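Local structure of pyridoxamine 5'-phosphate oxidase family protein (Corynebacterium diphtheriae NCTC 13129, 3CP3) at residues N46-Y51 with D111-K116; R57-T62 with A107-T112; D10-L15 with S135-V140. The protein is of unknown function but belongs to the pyridoxamine 5'-phosphate oxidase family, whose split-barrel fold commonly binds flavin mononucleotide, a role that remains unproven here. All blocks are in the same frame, centred on the assembly; numbering follows the deposited sequence.

Contact 1 of 3, residues N46-Y51 with D111-K116; sequences NFVLDY and DTLGLK
Val48 pushes both of its methyl groups between Leu113 and Leu115, and these aliphatic contacts carry most of the join between strand 39-50 and the loop that follows helix 104-110. Its CG2 meets Leu113 CB at 3.6 Å and Leu115 CG at 3.9 Å, the two leucines reaching it from neighbouring points on the loop. CG2 takes the position between the backbone N and the carbonyl carbon (chi1 -76° for CG1), which leaves CG1 to lie 3.5 Å from the carbonyl O of Leu113. A beta-branched residue suits the place because it offers two methyls close to the backbone.

A second kind of contact sets side chain against strand backbone. Leu115 CD2 lies 3.5 Å from Asn46 O and as near to Phe47 C, the start of the Phe47-Val48 peptide. The touching parts, 46-50 and 113-116, run in nearly opposite directions, but no hydrogen bond crosses between them, so the loop runs along the strand, over the face of the sheet, without adding a strand to it. That curled antiparallel sheet is consistent with the split barrel of the family; Phe47 turns to its other side, meeting Phe79 edge-to-face and packing on Leu24 of helix 17-25.

Between Leu113 and Leu115, Gly114 adopts phi 89° and psi 32°, where a CB would press on the preceding carbonyl O; a residue without a side chain fits this turn.

Contacts to polar residues are aliphatic too. Leu113 CD1 comes 4.0 Å from Asp50 CB, the two side chains crossing at about a right angle. The Asp50 carboxylate finds its charged and polar partners in Arg57, by a salt bridge, and in His109 and Ser52, by hydrogen bonds. Lys116 bends at chi2, and its CD methylene crosses the Asn46 side chain at about a right angle.

Contact 2 of 3, residues R57-T62 with A107-T112; sequences RVYFRT and ARHADT
Tyr59 of strand 57-62 presents one face of its ring to helix 104-110, and the methyl of Ala110 sits on it. Ala110 CB is 4.0 Å from the ring centroid and 18° off the normal, a CH-pi contact offset toward the CD1 side. Tyr59 CG lies anti to the carbonyl carbon, beside the backbone N, and the ring turns its flat side to the helix; a small alanine lets the backbone come close, with the two CA atoms 6.9 Å apart. The contact thus seats helix 104-110 against strand 57-62 of the barrel-like antiparallel sheet.

Farther along the same ring, His109 crosses Tyr59 at about a right angle, and the tyrosine OH lies near the plane of the imidazole at its edge, 4.1 Å from His109 CD2. That hydroxyl also sits over the centre of the Arg57 guanidinium, 3.2 Å above its plane, while its hydrogen bond goes to Glu106. The Arg57 and His109 planes are 36° apart, with Arg57 NH2 4.0 Å from His109 NE2.

At the other end, the extended Arg61 chain carries NH1 to Asp111 OD1 at 3.3 Å. This is a weak hydrogen bond (132° at the hydrogen) within a salt bridge, OD1 lying at the edge of the guanidinium, in its plane; Arg61 also makes a cation-pi contact with Trp118.

Arg57 NH2 and His109 NE2 both reach Asp50 OD2, by a salt bridge and a hydrogen bond, a shared carboxylate that probably helps hold the two groups together.

Contact 3 of 3, residues D10-L15 with S135-V140; sequences DPITIL and SGRAFV
Chi1 of -56° in Ile12 sets CG1 anti to the carbonyl carbon, 4.2 Å from Phe139 CD1. Leu15 likewise has CG anti to its carbonyl carbon (chi1 -48°), which turns the isobutyl group toward Ala138, with Leu15 CD2 4.1 Å from Ala138 CB. These two contacts lie on opposite faces of a two-stranded antiparallel pairing, Ile12, Ile14, Arg137 and Phe139 on one, Thr13, Leu15 and Ala138 on the other.

The pairing joins strand 12-15 to the last part of strand 125-139, so that the modelled N-terminal end is laid along the C-terminal one. Thr13 and Ala138 form a hydrogen-bonded pair: Thr13 N gives to Ala138 O at 2.8 Å, nearly straight at 171°, and Ala138 N gives back to Thr13 O at 2.9 Å. Ile12 with Phe139 and Ile14 with Arg137 are non-hydrogen-bonded pairs. Beyond them, Val140 N reaches Pro11 O at 2.9 Å; proline, which has no N-H to give, still serves as acceptor at this end. The beta-branched Ile12, Thr13 and Ile14 suit an extended backbone.

At the opposite end Leu15 N bonds to Gly136 O, the donor standing well above the carbonyl plane. A water bridges the same two residues, accepting from Gly136 N and donating to Leu15 O at 2.6 Å. Gly136 fits here because a CB would lie tight against Leu15 CB.

Strand 89-100 flanks 125-139 on its other edge, and on the face of Ile12 and Phe139 the second subunit packs, its Thr66 on Ile12 and its Pro44 on Phe139. Arg137 sends its guanidinium to Asp41 of that subunit, so the face combines apolar packing with a salt bridge, chemistry consistent with a role for this pairing in holding the dimer together.

In the fold
Starting from the N terminus, strand 12-15 opens contact 3, which closes only when the chain reaches 135-140 at its modelled C-terminal end; this longest loop encloses the other two contacts. Strand 39-50 then supplies the first half of contact 1, and its sheet neighbour 57-62 the first half of contact 2. Both close on one run, the end of helix 104-110 and the loop after it, where 107-112 and 111-116 share Asp111 and Thr112. Contact 2 begins later and closes on this overlapping run, so its loop lies almost wholly inside that of contact 1, and their centres lie 6 Å apart. Contact 3 lies about 27 and 30 Å from them, centre to centre, at another part of the same sheet.

Contact 1 of 3, residues N46-Y51 with D111-K116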
ATOM      1  N   ASN A  46       4.870   5.009 -10.575  0.50 29.01           N
ATOM      2  CA  ASN A  46       5.813   6.143 -10.501  0.50 28.91           C
ATOM      3  C   ASN A  46       4.977   7.439 -10.504  0.50 28.56           C
ATOM      4  O   ASN A  46       4.063   7.618 -11.333  0.50 28.43           O
ATOM      5  CB  ASN A  46       6.851   6.136 -11.667  0.50 28.98           C
ATOM      6  CG  ASN A  46       7.909   5.015 -11.544  0.50 29.79           C
ATOM      7  OD1 ASN A  46       8.631   4.911 -10.543  0.50 34.91           O
ATOM      8  ND2 ASN A  46       8.008   4.190 -12.570  0.50 27.81           N
ATOM      9  N   PHE A  47       5.272   8.347  -9.585  1.00 27.82           N
ATOM     10  CA  PHE A  47       4.459   9.566  -9.395  1.00 28.14           C
ATOM     11  C   PHE A  47       5.406  10.768  -9.251  1.00 28.40           C
ATOM     12  O   PHE A  47       6.614  10.618  -8.977  1.00 28.23           O
ATOM     13  CB  PHE A  47       3.568   9.433  -8.109  1.00 27.76           C
ATOM     14  CG  PHE A  47       4.358   9.603  -6.846  1.00 27.76           C
ATOM     15  CD1 PHE A  47       4.411  10.844  -6.192  1.00 26.95           C
ATOM     16  CD2 PHE A  47       5.088   8.550  -6.334  1.00 27.12           C
ATOM     17  CE1 PHE A  47       5.215  11.024  -5.074  1.00 26.66           C
ATOM     18  CE2 PHE A  47       5.865   8.714  -5.168  1.00 28.90           C
ATOM     19  CZ  PHE A  47       5.932   9.955  -4.541  1.00 26.15           C
ATOM     20  N   VAL A  48       4.838  11.957  -9.350  1.00 28.86           N
ATOM     21  CA  VAL A  48       5.526  13.158  -8.920  1.00 29.47           C
ATOM     22  C   VAL A  48       4.523  13.974  -8.113  1.00 31.86           C
ATOM     23  O   VAL A  48       3.317  13.948  -8.397  1.00 29.75           O
ATOM     24  CB  VAL A  48       6.080  14.001 -10.120  1.00 28.84           C
ATOM     25  CG1 VAL A  48       7.343  13.361 -10.703  1.00 30.13           C
ATOM     26  CG2 VAL A  48       4.987  14.223 -11.235  1.00 28.32           C
ATOM     27  N   LEU A  49       5.035  14.678  -7.106  1.00 32.69           N
ATOM     28  CA  LEU A  49       4.262  15.630  -6.333  1.00 36.01           C
ATOM     29  C   LEU A  49       4.390  17.022  -6.955  1.00 37.19           C
ATOM     30  O   LEU A  49       5.502  17.501  -7.172  1.00 36.96           O
ATOM     31  CB  LEU A  49       4.824  15.683  -4.899  1.00 35.31           C
ATOM     32  CG  LEU A  49       4.151  16.674  -3.952  1.00 38.50           C
ATOM     33  CD1 LEU A  49       2.691  16.179  -3.642  1.00 40.50           C
ATOM     34  CD2 LEU A  49       4.955  16.777  -2.659  1.00 36.37           C
ATOM     35  N   ASP A  50       3.260  17.663  -7.220  1.00 39.81           N
ATOM     36  CA  ASP A  50       3.207  18.999  -7.830  1.00 43.52           C
ATOM     37  C   ASP A  50       2.616  19.981  -6.811  1.00 45.55           C
ATOM     38  O   ASP A  50       1.568  19.727  -6.231  1.00 46.23           O
ATOM     39  CB  ASP A  50       2.369  18.981  -9.115  1.00 42.57           C
ATOM     40  CG  ASP A  50       2.374  20.329  -9.844  1.00 44.15           C
ATOM     41  OD1 ASP A  50       3.300  21.135  -9.611  1.00 43.00           O
ATOM     42  OD2 ASP A  50       1.460  20.578 -10.661  1.00 44.68           O
ATOM     43  N   TYR A  51       3.275  21.127  -6.656  0.50 47.18           N
ATOM     44  CA  TYR A  51       2.904  22.153  -5.665  0.50 48.67           C
ATOM     45  C   TYR A  51       2.231  23.402  -6.203  0.50 49.95           C
ATOM     46  O   TYR A  51       1.814  24.283  -5.441  0.50 50.25           O
ATOM     47  CB  TYR A  51       4.151  22.601  -4.924  0.50 48.56           C
ATOM     48  CG  TYR A  51       4.412  21.761  -3.724  0.50 47.96           C
ATOM     49  CD1 TYR A  51       3.424  21.609  -2.749  0.50 48.09           C
ATOM     50  CD2 TYR A  51       5.628  21.121  -3.555  0.50 46.50           C
ATOM     51  CE1 TYR A  51       3.639  20.845  -1.644  0.50 48.21           C
ATOM     52  CE2 TYR A  51       5.856  20.361  -2.452  0.50 48.13           C
ATOM     53  CZ  TYR A  51       4.847  20.225  -1.498  0.50 47.96           C
ATOM     54  OH  TYR A  51       5.043  19.463  -0.390  0.50 49.05           O
ATOM     55  N   ASP A 111       3.790  16.716 -17.983  1.00 35.16           N
ATOM     56  CA  ASP A 111       4.923  16.170 -18.728  1.00 36.68           C
ATOM     57  C   ASP A 111       6.282  16.856 -18.477  1.00 36.94           C
ATOM     58  O   ASP A 111       7.311  16.407 -18.998  1.00 36.63           O
ATOM     59  CB  ASP A 111       4.607  16.164 -20.216  1.00 37.53           C
ATOM     60  CG  ASP A 111       5.279  15.024 -20.945  1.00 39.50           C
ATOM     61  OD1 ASP A 111       5.132  13.864 -20.494  1.00 45.03           O
ATOM     62  OD2 ASP A 111       5.952  15.284 -21.955  1.00 41.23           O
ATOM     63  N   THR A 112       6.295  17.944 -17.705  1.00 37.33           N
ATOM     64  CA  THR A 112       7.554  18.664 -17.424  1.00 38.08           C
ATOM     65  C   THR A 112       8.076  18.349 -16.019  1.00 38.54           C
ATOM     66  O   THR A 112       9.138  18.843 -15.601  1.00 38.00           O
ATOM     67  CB  THR A 112       7.400  20.193 -17.540  1.00 38.12           C
ATOM     68  OG1 THR A 112       6.484  20.641 -16.536  1.00 40.69           O
ATOM     69  CG2 THR A 112       6.872  20.578 -18.899  1.00 36.95           C
ATOM     70  N   LEU A 113       7.331  17.514 -15.304  1.00 38.81           N
ATOM     71  CA  LEU A 113       7.588  17.283 -13.888  1.00 39.98           C
ATOM     72  C   LEU A 113       8.623  16.197 -13.574  1.00 40.51           C
ATOM     73  O   LEU A 113       8.961  15.999 -12.412  1.00 41.21           O
ATOM     74  CB  LEU A 113       6.279  17.018 -13.161  1.00 39.62           C
ATOM     75  CG  LEU A 113       5.274  18.185 -13.210  1.00 41.30           C
ATOM     76  CD1 LEU A 113       3.980  17.786 -12.530  1.00 41.36           C
ATOM     77  CD2 LEU A 113       5.839  19.463 -12.583  1.00 41.61           C
ATOM     78  N   GLY A 114       9.101  15.495 -14.594  1.00 41.83           N
ATOM     79  CA  GLY A 114      10.181  14.519 -14.435  1.00 42.93           C
ATOM     80  C   GLY A 114       9.758  13.093 -14.088  1.00 44.40           C
ATOM     81  O   GLY A 114      10.489  12.388 -13.378  1.00 44.98           O
ATOM     82  N   LEU A 115       8.587  12.651 -14.561  1.00 44.26           N
ATOM     83  CA  LEU A 115       8.228  11.231 -14.455  1.00 44.58           C
ATOM     84  C   LEU A 115       9.109  10.436 -15.397  1.00 46.20           C
ATOM     85  O   LEU A 115       9.487  10.935 -16.444  1.00 45.56           O
ATOM     86  CB  LEU A 115       6.782  11.002 -14.843  1.00 43.81           C
ATOM     87  CG  LEU A 115       5.687  11.448 -13.895  1.00 41.88           C
ATOM     88  CD1 LEU A 115       4.401  11.624 -14.679  1.00 40.77           C
ATOM     89  CD2 LEU A 115       5.508  10.423 -12.771  1.00 40.60           C
ATOM     90  N   LYS A 116       9.414   9.192 -15.049  1.00 48.52           N
ATOM     91  CA  LYS A 116      10.285   8.376 -15.897  1.00 51.31           C
ATOM     92  C   LYS A 116       9.652   8.084 -17.276  1.00 52.42           C
ATOM     93  O   LYS A 116       8.538   7.583 -17.348  1.00 53.03           O
ATOM     94  CB  LYS A 116      10.652   7.068 -15.185  1.00 51.71           C
ATOM     95  CG  LYS A 116      11.734   7.205 -14.105  1.00 53.61           C
ATOM     96  CD  LYS A 116      11.120   7.269 -12.713  1.00 56.16           C
ATOM     97  CE  LYS A 116      12.194   7.225 -11.623  1.00 56.57           C
ATOM     98  NZ  LYS A 116      12.795   8.564 -11.398  1.00 55.30           N
TER

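Contact 2 of 3, residues R57-T62 with A107-T112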
ATOM      1  N   ARG A  57      -0.848  18.322  -5.394  1.00 40.69           N
ATOM      2  CA  ARG A  57      -1.380  17.418  -6.406  1.00 38.46           C
ATOM      3  C   ARG A  57      -0.347  16.364  -6.717  1.00 36.00           C
ATOM      4  O   ARG A  57       0.834  16.670  -6.797  1.00 35.13           O
ATOM      5  CB  ARG A  57      -1.706  18.207  -7.695  1.00 38.28           C
ATOM      6  CG  ARG A  57      -2.946  19.073  -7.513  1.00 41.83           C
ATOM      7  CD  ARG A  57      -3.504  19.606  -8.811  1.00 45.58           C
ATOM      8  NE  ARG A  57      -2.470  20.323  -9.520  1.00 46.49           N
ATOM      9  CZ  ARG A  57      -2.666  21.066 -10.604  1.00 49.10           C
ATOM     10  NH1 ARG A  57      -3.899  21.225 -11.110  1.00 44.54           N
ATOM     11  NH2 ARG A  57      -1.607  21.647 -11.176  1.00 48.81           N
ATOM     12  N   VAL A  58      -0.791  15.133  -6.930  1.00 33.79           N
ATOM     13  CA  VAL A  58       0.088  14.056  -7.425  1.00 31.88           C
ATOM     14  C   VAL A  58      -0.291  13.690  -8.830  1.00 31.62           C
ATOM     15  O   VAL A  58      -1.493  13.512  -9.111  1.00 30.81           O
ATOM     16  CB  VAL A  58      -0.095  12.762  -6.566  1.00 33.71           C
ATOM     17  CG1 VAL A  58       0.709  11.564  -7.122  1.00 27.10           C
ATOM     18  CG2 VAL A  58       0.286  13.063  -5.142  1.00 32.80           C
ATOM     19  N   TYR A  59       0.703  13.534  -9.703  1.00 28.65           N
ATOM     20  CA  TYR A  59       0.453  12.977 -11.035  1.00 28.71           C
ATOM     21  C   TYR A  59       1.128  11.639 -11.189  1.00 28.96           C
ATOM     22  O   TYR A  59       2.272  11.448 -10.741  1.00 27.74           O
ATOM     23  CB  TYR A  59       1.044  13.891 -12.115  1.00 28.30           C
ATOM     24  CG  TYR A  59       0.291  15.171 -12.266  1.00 29.29           C
ATOM     25  CD1 TYR A  59      -0.863  15.229 -13.066  1.00 27.25           C
ATOM     26  CD2 TYR A  59       0.696  16.321 -11.606  1.00 29.87           C
ATOM     27  CE1 TYR A  59      -1.571  16.428 -13.206  1.00 31.57           C
ATOM     28  CE2 TYR A  59      -0.008  17.535 -11.781  1.00 33.04           C
ATOM     29  CZ  TYR A  59      -1.145  17.562 -12.548  1.00 29.54           C
ATOM     30  OH  TYR A  59      -1.841  18.737 -12.728  1.00 30.42           O
ATOM     31  N   PHE A  60       0.449  10.736 -11.886  1.00 28.24           N
ATOM     32  CA  PHE A  60       1.035   9.496 -12.331  1.00 29.33           C
ATOM     33  C   PHE A  60       0.442   9.134 -13.694  1.00 31.53           C
ATOM     34  O   PHE A  60      -0.413   9.849 -14.202  1.00 30.61           O
ATOM     35  CB  PHE A  60       0.857   8.402 -11.228  1.00 29.33           C
ATOM     36  CG  PHE A  60      -0.573   7.996 -10.972  1.00 29.37           C
ATOM     37  CD1 PHE A  60      -1.145   6.953 -11.703  1.00 28.82           C
ATOM     38  CD2 PHE A  60      -1.339   8.648 -10.034  1.00 29.73           C
ATOM     39  CE1 PHE A  60      -2.462   6.570 -11.449  1.00 28.87           C
ATOM     40  CE2 PHE A  60      -2.680   8.309  -9.825  1.00 30.40           C
ATOM     41  CZ  PHE A  60      -3.235   7.264 -10.517  1.00 28.71           C
ATOM     42  N   ARG A  61       0.987   8.108 -14.342  1.00 33.81           N
ATOM     43  CA  ARG A  61       0.513   7.667 -15.623  1.00 37.20           C
ATOM     44  C   ARG A  61      -0.163   6.350 -15.538  1.00 38.54           C
ATOM     45  O   ARG A  61       0.230   5.527 -14.753  1.00 37.39           O
ATOM     46  CB  ARG A  61       1.669   7.485 -16.566  1.00 36.78           C
ATOM     47  CG  ARG A  61       2.309   8.753 -16.927  1.00 42.89           C
ATOM     48  CD  ARG A  61       3.737   8.497 -17.282  1.00 47.24           C
ATOM     49  NE  ARG A  61       4.208   9.636 -18.033  1.00 53.46           N
ATOM     50  CZ  ARG A  61       5.434   9.777 -18.513  1.00 53.96           C
ATOM     51  NH1 ARG A  61       5.737  10.886 -19.183  1.00 54.97           N
ATOM     52  NH2 ARG A  61       6.337   8.819 -18.322  1.00 52.67           N
ATOM     53  N   THR A  62      -1.143   6.143 -16.415  1.00 41.49           N
ATOM     54  CA  THR A  62      -1.781   4.852 -16.583  1.00 44.89           C
ATOM     55  C   THR A  62      -1.732   4.445 -18.054  1.00 46.16           C
ATOM     56  O   THR A  62      -2.289   5.144 -18.915  1.00 46.54           O
ATOM     57  CB  THR A  62      -3.264   4.843 -16.070  1.00 45.41           C
ATOM     58  OG1 THR A  62      -3.992   5.975 -16.570  1.00 48.06           O
ATOM     59  CG2 THR A  62      -3.294   4.900 -14.618  1.00 47.78           C
ATOM     60  N   ALA A 107      -2.004  18.254 -19.082  1.00 31.84           N
ATOM     61  CA  ALA A 107      -1.122  17.201 -19.642  1.00 32.00           C
ATOM     62  C   ALA A 107       0.322  17.653 -19.998  1.00 32.31           C
ATOM     63  O   ALA A 107       1.318  16.963 -19.682  1.00 30.75           O
ATOM     64  CB  ALA A 107      -1.763  16.566 -20.866  1.00 32.40           C
ATOM     65  N   ARG A 108       0.416  18.793 -20.683  1.00 31.46           N
ATOM     66  CA  ARG A 108       1.681  19.389 -21.088  1.00 32.15           C
ATOM     67  C   ARG A 108       2.554  19.793 -19.882  1.00 32.12           C
ATOM     68  O   ARG A 108       3.747  19.475 -19.797  1.00 31.56           O
ATOM     69  CB  ARG A 108       1.380  20.590 -21.992  1.00 32.24           C
ATOM     70  CG  ARG A 108       2.568  21.252 -22.608  1.00 33.31           C
ATOM     71  CD  ARG A 108       2.142  22.275 -23.701  1.00 36.67           C
ATOM     72  NE  ARG A 108       1.151  21.759 -24.669  1.00 42.13           N
ATOM     73  CZ  ARG A 108      -0.009  22.366 -25.012  1.00 44.98           C
ATOM     74  NH1 ARG A 108      -0.364  23.548 -24.491  1.00 46.27           N
ATOM     75  NH2 ARG A 108      -0.821  21.795 -25.903  1.00 43.79           N
ATOM     76  N   HIS A 109       1.924  20.495 -18.953  1.00 33.09           N
ATOM     77  CA  HIS A 109       2.465  20.773 -17.631  1.00 33.53           C
ATOM     78  C   HIS A 109       2.913  19.497 -16.839  1.00 33.34           C
ATOM     79  O   HIS A 109       4.031  19.435 -16.366  1.00 33.44           O
ATOM     80  CB  HIS A 109       1.438  21.584 -16.824  1.00 33.17           C
ATOM     81  CG  HIS A 109       1.745  21.645 -15.369  1.00 34.17           C
ATOM     82  ND1 HIS A 109       2.854  22.296 -14.873  1.00 34.71           N
ATOM     83  CD2 HIS A 109       1.128  21.077 -14.304  1.00 31.69           C
ATOM     84  CE1 HIS A 109       2.893  22.142 -13.562  1.00 34.54           C
ATOM     85  NE2 HIS A 109       1.851  21.424 -13.195  1.00 33.60           N
ATOM     86  N   ALA A 110       2.046  18.500 -16.721  1.00 33.51           N
ATOM     87  CA  ALA A 110       2.405  17.245 -16.038  1.00 33.95           C
ATOM     88  C   ALA A 110       3.659  16.589 -16.662  1.00 34.60           C
ATOM     89  O   ALA A 110       4.493  16.032 -15.950  1.00 33.39           O
ATOM     90  CB  ALA A 110       1.244  16.299 -16.058  1.00 33.68           C
ATOM     91  N   ASP A 111       3.790  16.716 -17.983  1.00 35.16           N
ATOM     92  CA  ASP A 111       4.923  16.170 -18.728  1.00 36.68           C
ATOM     93  C   ASP A 111       6.282  16.856 -18.477  1.00 36.94           C
ATOM     94  O   ASP A 111       7.311  16.407 -18.998  1.00 36.63           O
ATOM     95  CB  ASP A 111       4.607  16.164 -20.216  1.00 37.53           C
ATOM     96  CG  ASP A 111       5.279  15.024 -20.945  1.00 39.50           C
ATOM     97  OD1 ASP A 111       5.132  13.864 -20.494  1.00 45.03           O
ATOM     98  OD2 ASP A 111       5.952  15.284 -21.955  1.00 41.23           O
ATOM     99  N   THR A 112       6.295  17.944 -17.705  1.00 37.33           N
ATOM    100  CA  THR A 112       7.554  18.664 -17.424  1.00 38.08           C
ATOM    101  C   THR A 112       8.076  18.349 -16.019  1.00 38.54           C
ATOM    102  O   THR A 112       9.138  18.843 -15.601  1.00 38.00           O
ATOM    103  CB  THR A 112       7.400  20.193 -17.540  1.00 38.12           C
ATOM    104  OG1 THR A 112       6.484  20.641 -16.536  1.00 40.69           O
ATOM    105  CG2 THR A 112       6.872  20.578 -18.899  1.00 36.95           C
TER

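Contact 3 of 3, residues D10-L15 with S135-V140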
ATOM      1  N   ASP A  10       3.655   6.760  21.817  1.00 62.78           N
ATOM      2  CA  ASP A  10       5.122   6.573  22.093  1.00 62.80           C
ATOM      3  C   ASP A  10       5.803   5.934  20.889  1.00 61.84           C
ATOM      4  O   ASP A  10       6.785   6.486  20.379  1.00 62.11           O
ATOM      5  CB  ASP A  10       5.379   5.728  23.356  1.00 62.97           C
ATOM      6  CG  ASP A  10       5.273   6.532  24.639  1.00 65.20           C
ATOM      7  OD1 ASP A  10       4.394   7.421  24.714  1.00 68.52           O
ATOM      8  OD2 ASP A  10       6.058   6.266  25.587  1.00 65.78           O
ATOM      9  N   PRO A  11       5.292   4.763  20.434  1.00 60.87           N
ATOM     10  CA  PRO A  11       5.895   4.152  19.251  1.00 59.48           C
ATOM     11  C   PRO A  11       5.480   4.820  17.933  1.00 57.87           C
ATOM     12  O   PRO A  11       6.094   4.537  16.901  1.00 57.83           O
ATOM     13  CB  PRO A  11       5.379   2.706  19.305  1.00 59.75           C
ATOM     14  CG  PRO A  11       4.033   2.816  19.956  1.00 60.37           C
ATOM     15  CD  PRO A  11       4.188   3.934  20.975  1.00 60.73           C
ATOM     16  N   ILE A  12       4.444   5.667  17.962  1.00 55.58           N
ATOM     17  CA  ILE A  12       3.973   6.353  16.756  1.00 53.17           C
ATOM     18  C   ILE A  12       4.100   7.867  16.909  1.00 51.00           C
ATOM     19  O   ILE A  12       3.483   8.480  17.801  1.00 51.71           O
ATOM     20  CB  ILE A  12       2.517   5.967  16.352  1.00 53.86           C
ATOM     21  CG1 ILE A  12       2.391   4.456  16.163  1.00 54.09           C
ATOM     22  CG2 ILE A  12       2.089   6.668  15.029  1.00 53.57           C
ATOM     23  CD1 ILE A  12       1.045   4.047  15.592  1.00 55.86           C
ATOM     24  N   THR A  13       4.929   8.458  16.045  1.00 47.15           N
ATOM     25  CA  THR A  13       5.114   9.899  16.021  1.00 42.70           C
ATOM     26  C   THR A  13       4.272  10.355  14.861  1.00 40.13           C
ATOM     27  O   THR A  13       4.342   9.786  13.766  1.00 38.42           O
ATOM     28  CB  THR A  13       6.581  10.268  15.833  1.00 42.79           C
ATOM     29  OG1 THR A  13       7.315   9.879  16.997  1.00 43.14           O
ATOM     30  CG2 THR A  13       6.763  11.769  15.641  1.00 42.57           C
ATOM     31  N   ILE A  14       3.440  11.354  15.097  1.00 37.14           N
ATOM     32  CA  ILE A  14       2.672  11.934  14.013  1.00 35.40           C
ATOM     33  C   ILE A  14       3.584  12.990  13.412  1.00 33.90           C
ATOM     34  O   ILE A  14       4.071  13.849  14.146  1.00 31.37           O
ATOM     35  CB  ILE A  14       1.365  12.588  14.509  1.00 36.03           C
ATOM     36  CG1 ILE A  14       0.520  11.563  15.302  1.00 38.64           C
ATOM     37  CG2 ILE A  14       0.590  13.230  13.359  1.00 35.60           C
ATOM     38  CD1 ILE A  14       0.326  10.236  14.573  1.00 44.36           C
ATOM     39  N   LEU A  15       3.815  12.918  12.095  1.00 31.08           N
ATOM     40  CA  LEU A  15       4.636  13.931  11.417  1.00 30.41           C
ATOM     41  C   LEU A  15       3.828  15.170  11.058  1.00 29.82           C
ATOM     42  O   LEU A  15       2.601  15.094  10.853  1.00 29.68           O
ATOM     43  CB  LEU A  15       5.334  13.356  10.168  1.00 30.07           C
ATOM     44  CG  LEU A  15       6.054  12.011  10.396  1.00 29.43           C
ATOM     45  CD1 LEU A  15       6.583  11.349   9.078  1.00 25.97           C
ATOM     46  CD2 LEU A  15       7.172  12.227  11.372  1.00 28.06           C
ATOM     47  N   SER A 135      -1.342  12.422   5.871  1.00 31.12           N
ATOM     48  CA  SER A 135      -1.017  11.872   7.193  1.00 31.84           C
ATOM     49  C   SER A 135       0.330  11.214   7.205  1.00 30.24           C
ATOM     50  O   SER A 135       0.517  10.205   6.552  1.00 28.68           O
ATOM     51  CB  SER A 135      -2.066  10.853   7.657  1.00 33.91           C
ATOM     52  OG  SER A 135      -3.350  11.442   7.569  1.00 40.45           O
ATOM     53  N   GLY A 136       1.251  11.715   8.018  1.00 28.26           N
ATOM     54  CA  GLY A 136       2.566  11.073   8.038  1.00 26.90           C
ATOM     55  C   GLY A 136       2.762  10.464   9.388  1.00 27.29           C
ATOM     56  O   GLY A 136       2.360  11.039  10.386  1.00 26.09           O
ATOM     57  N   ARG A 137       3.435   9.331   9.440  1.00 27.18           N
ATOM     58  CA  ARG A 137       3.694   8.688  10.727  1.00 30.76           C
ATOM     59  C   ARG A 137       5.097   8.143  10.699  1.00 30.58           C
ATOM     60  O   ARG A 137       5.544   7.683   9.655  1.00 31.07           O
ATOM     61  CB  ARG A 137       2.711   7.514  10.886  1.00 31.86           C
ATOM     62  CG  ARG A 137       1.274   7.955  10.959  1.00 38.18           C
ATOM     63  CD  ARG A 137       0.333   6.780  11.143  1.00 47.92           C
ATOM     64  NE  ARG A 137      -0.120   6.249   9.869  1.00 54.43           N
ATOM     65  CZ  ARG A 137      -1.303   5.642   9.702  1.00 57.68           C
ATOM     66  NH1 ARG A 137      -2.131   5.502  10.730  1.00 58.30           N
ATOM     67  NH2 ARG A 137      -1.658   5.187   8.503  1.00 57.22           N
ATOM     68  N   ALA A 138       5.769   8.179  11.834  1.00 31.92           N
ATOM     69  CA  ALA A 138       6.979   7.449  12.001  1.00 33.56           C
ATOM     70  C   ALA A 138       6.710   6.464  13.134  1.00 35.53           C
ATOM     71  O   ALA A 138       6.099   6.794  14.152  1.00 36.43           O
ATOM     72  CB  ALA A 138       8.151   8.380  12.393  1.00 32.02           C
ATOM     73  N   PHE A 139       7.246   5.279  12.950  1.00 38.48           N
ATOM     74  CA  PHE A 139       7.114   4.169  13.874  1.00 41.21           C
ATOM     75  C   PHE A 139       8.487   3.785  14.425  1.00 41.93           C
ATOM     76  O   PHE A 139       9.370   3.495  13.643  1.00 42.46           O
ATOM     77  CB  PHE A 139       6.563   2.980  13.070  1.00 41.26           C
ATOM     78  CG  PHE A 139       5.400   3.318  12.160  1.00 42.47           C
ATOM     79  CD1 PHE A 139       4.080   3.026  12.555  1.00 44.56           C
ATOM     80  CD2 PHE A 139       5.615   3.858  10.878  1.00 41.60           C
ATOM     81  CE1 PHE A 139       2.995   3.312  11.696  1.00 40.05           C
ATOM     82  CE2 PHE A 139       4.551   4.166  10.019  1.00 42.26           C
ATOM     83  CZ  PHE A 139       3.211   3.875  10.437  1.00 42.53           C
ATOM     84  N   VAL A 140       8.664   3.770  15.751  1.00 43.14           N
ATOM     85  CA  VAL A 140       9.900   3.308  16.379  1.00 44.54           C
ATOM     86  C   VAL A 140       9.634   2.220  17.429  1.00 45.08           C
ATOM     87  O   VAL A 140      10.023   1.066  17.245  1.00 45.40           O
ATOM     88  CB  VAL A 140      10.680   4.468  17.042  1.00 44.97           C
ATOM     89  CG1 VAL A 140      11.820   3.940  17.932  1.00 45.94           C
ATOM     90  CG2 VAL A 140      11.207   5.429  15.975  1.00 46.40           C
TER
HETATM   91  O   HOH W   1       0.729  14.189   9.287  1.00 39.92           O